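Local atomic coordinates of 39 kDa initiator binding protein (Trichomonas vaginalis, PDB entry 1Q87), a protein that binds the initiator (Inr) element of core promoters in Trichomonas vaginalis, the present chain being its C-terminal domain. Residues Y108-L113 with I175-Q180. Residues are numbered along the deposited sequence; the frame is centred on the assembly and turned at random.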
loop_
_atom_site.group_PDB
_atom_site.type_symbol
_atom_site.label_atom_id
_atom_site.label_comp_id
_atom_site.label_asym_id
_atom_site.label_seq_id
_atom_site.Cartn_x
_atom_site.Cartn_y
_atom_site.Cartn_z
ATOM N N TYR A 108 -7.561 -2.939 -7.204
ATOM C CA TYR A 108 -6.760 -3.679 -8.174
ATOM C C TYR A 108 -6.638 -2.955 -9.546
ATOM O O TYR A 108 -5.616 -3.067 -10.196
ATOM C CB TYR A 108 -7.321 -5.091 -8.320
ATOM C CG TYR A 108 -8.268 -5.270 -9.481
ATOM C CD1 TYR A 108 -7.778 -5.571 -10.754
ATOM C CD2 TYR A 108 -9.638 -5.149 -9.305
ATOM C CE1 TYR A 108 -8.625 -5.747 -11.822
ATOM C CE2 TYR A 108 -10.505 -5.323 -10.357
ATOM C CZ TYR A 108 -9.988 -5.619 -11.622
ATOM O OH TYR A 108 -10.826 -5.747 -12.697
ATOM N N GLU A 109 -7.658 -2.203 -9.967
ATOM C CA GLU A 109 -7.557 -1.479 -11.243
ATOM C C GLU A 109 -6.281 -0.676 -11.374
ATOM O O GLU A 109 -5.760 -0.542 -12.467
ATOM C CB GLU A 109 -8.707 -0.494 -11.464
ATOM C CG GLU A 109 -10.056 -1.144 -11.753
ATOM C CD GLU A 109 -10.677 -1.785 -10.512
ATOM O OE1 GLU A 109 -10.053 -1.724 -9.421
ATOM O OE2 GLU A 109 -11.796 -2.341 -10.623
ATOM N N THR A 110 -5.779 -0.100 -10.286
ATOM C CA THR A 110 -4.545 0.670 -10.430
ATOM C C THR A 110 -3.439 0.243 -9.456
ATOM O O THR A 110 -2.493 0.989 -9.182
ATOM C CB THR A 110 -4.861 2.208 -10.326
ATOM O OG1 THR A 110 -5.546 2.490 -9.103
ATOM C CG2 THR A 110 -5.799 2.637 -11.527
ATOM N N ILE A 111 -3.497 -1.007 -9.016
ATOM C CA ILE A 111 -2.551 -1.436 -8.027
ATOM C C ILE A 111 -1.094 -1.206 -8.337
ATOM O O ILE A 111 -0.305 -0.798 -7.469
ATOM C CB ILE A 111 -2.791 -2.901 -7.630
ATOM C CG1 ILE A 111 -1.829 -3.273 -6.499
ATOM C CG2 ILE A 111 -2.679 -3.833 -8.837
ATOM C CD1 ILE A 111 -2.537 -3.639 -5.252
ATOM N N MET A 112 -0.724 -1.436 -9.578
ATOM C CA MET A 112 0.663 -1.272 -9.955
ATOM C C MET A 112 1.090 0.184 -10.063
ATOM O O MET A 112 2.264 0.490 -10.041
ATOM C CB MET A 112 0.891 -2.022 -11.247
ATOM C CG MET A 112 0.778 -3.513 -11.041
ATOM S SD MET A 112 2.252 -4.164 -10.280
ATOM C CE MET A 112 1.593 -5.011 -9.022
ATOM N N LEU A 113 0.131 1.095 -10.162
ATOM C CA LEU A 113 0.499 2.500 -10.230
ATOM C C LEU A 113 0.849 2.924 -8.826
ATOM O O LEU A 113 1.914 3.531 -8.628
ATOM C CB LEU A 113 -0.647 3.363 -10.764
ATOM C CG LEU A 113 -1.054 3.011 -12.197
ATOM C CD1 LEU A 113 -2.189 3.963 -12.652
ATOM C CD2 LEU A 113 0.188 3.096 -13.116
ATOM N N ILE A 175 -10.197 3.702 -3.823
ATOM C CA ILE A 175 -9.958 4.799 -4.739
ATOM C C ILE A 175 -8.811 4.569 -5.683
ATOM O O ILE A 175 -7.658 4.374 -5.257
ATOM C CB ILE A 175 -9.727 6.125 -3.983
ATOM C CG1 ILE A 175 -10.928 6.430 -3.083
ATOM C CG2 ILE A 175 -9.440 7.266 -4.982
ATOM C CD1 ILE A 175 -12.253 6.538 -3.800
ATOM N N GLU A 176 -9.137 4.615 -6.978
ATOM C CA GLU A 176 -8.141 4.395 -8.012
ATOM C C GLU A 176 -7.062 5.448 -7.936
ATOM O O GLU A 176 -7.267 6.562 -7.483
ATOM C CB GLU A 176 -8.786 4.403 -9.391
ATOM C CG GLU A 176 -9.693 3.212 -9.631
ATOM C CD GLU A 176 -10.242 3.166 -11.049
ATOM O OE1 GLU A 176 -9.463 3.437 -11.999
ATOM O OE2 GLU A 176 -11.444 2.847 -11.211
ATOM N N ALA A 177 -5.880 5.090 -8.365
ATOM C CA ALA A 177 -4.804 6.047 -8.310
ATOM C C ALA A 177 -5.120 7.373 -9.035
ATOM O O ALA A 177 -4.385 8.356 -8.895
ATOM C CB ALA A 177 -3.559 5.411 -8.857
ATOM N N THR A 178 -6.231 7.402 -9.765
ATOM C CA THR A 178 -6.627 8.591 -10.506
ATOM C C THR A 178 -7.181 9.640 -9.554
ATOM O O THR A 178 -7.056 10.840 -9.811
ATOM C CB THR A 178 -7.684 8.275 -11.629
ATOM O OG1 THR A 178 -8.935 7.910 -11.049
ATOM C CG2 THR A 178 -7.213 7.150 -12.503
ATOM N N GLY A 179 -7.769 9.196 -8.448
ATOM C CA GLY A 179 -8.312 10.128 -7.469
ATOM C C GLY A 179 -7.437 10.438 -6.249
ATOM O O GLY A 179 -6.205 10.237 -6.241
ATOM N N GLN A 180 -8.090 10.974 -5.217
ATOM C CA GLN A 180 -7.429 11.302 -3.951
ATOM C C GLN A 180 -7.553 10.037 -3.060
ATOM O O GLN A 180 -8.540 9.841 -2.341
ATOM C CB GLN A 180 -8.139 12.481 -3.316
ATOM C CG GLN A 180 -8.126 13.707 -4.207
ATOM C CD GLN A 180 -8.456 14.982 -3.438
ATOM O OE1 GLN A 180 -9.585 15.164 -2.980
ATOM N NE2 GLN A 180 -7.458 15.854 -3.269
#
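T110 and A177 are joined by the hydrogen bond that crosses this contact: the backbone N of A177 donates to OG1 of T110 over 2.7 Å, nearly straight at 171°. Followed outward from CB, the threonine side chain meets the loop with every atom. CB of T110 itself lies 3.8 Å from CB of A177. A chi1 of 55° tucks OG1 in against its own main chain while it faces the loop, where it accepts the N-H of A177, and leaves CG2 for E176. OG1 of T110 also comes to 3.4 Å from CA of E176. The methyl CG2 of T110 lies 3.8 Å from OE1 of E176. The two side chains, T110 and E176, run at about a right angle to each other. T110 occupies the N-cap position of helix 111-123, yet its hydroxyl makes no capping bond and serves the loop between strands 165-171 and 182-183 of the five-stranded antiparallel sheet. That loop folds here as a type I beta turn, E176 to G179, closed by G179 N to E176 O; the gripped amide belongs to its second residue, so the start of the helix is tied to the turn. CB of L113 rests 4.0 Å from CB of A177, a small apolar contact. At the other end, CB of E109 meets the carboxylate carbon CD of E176, also at 4.0 Å. The acid groups stay apart, OE1 of E109 and OE2 of E176 being separated by 5.1 Å, and like charges there would probably repel mildly. K114, which follows L113 in the helix, hydrogen-bonds through NZ to the carbonyl O of I175.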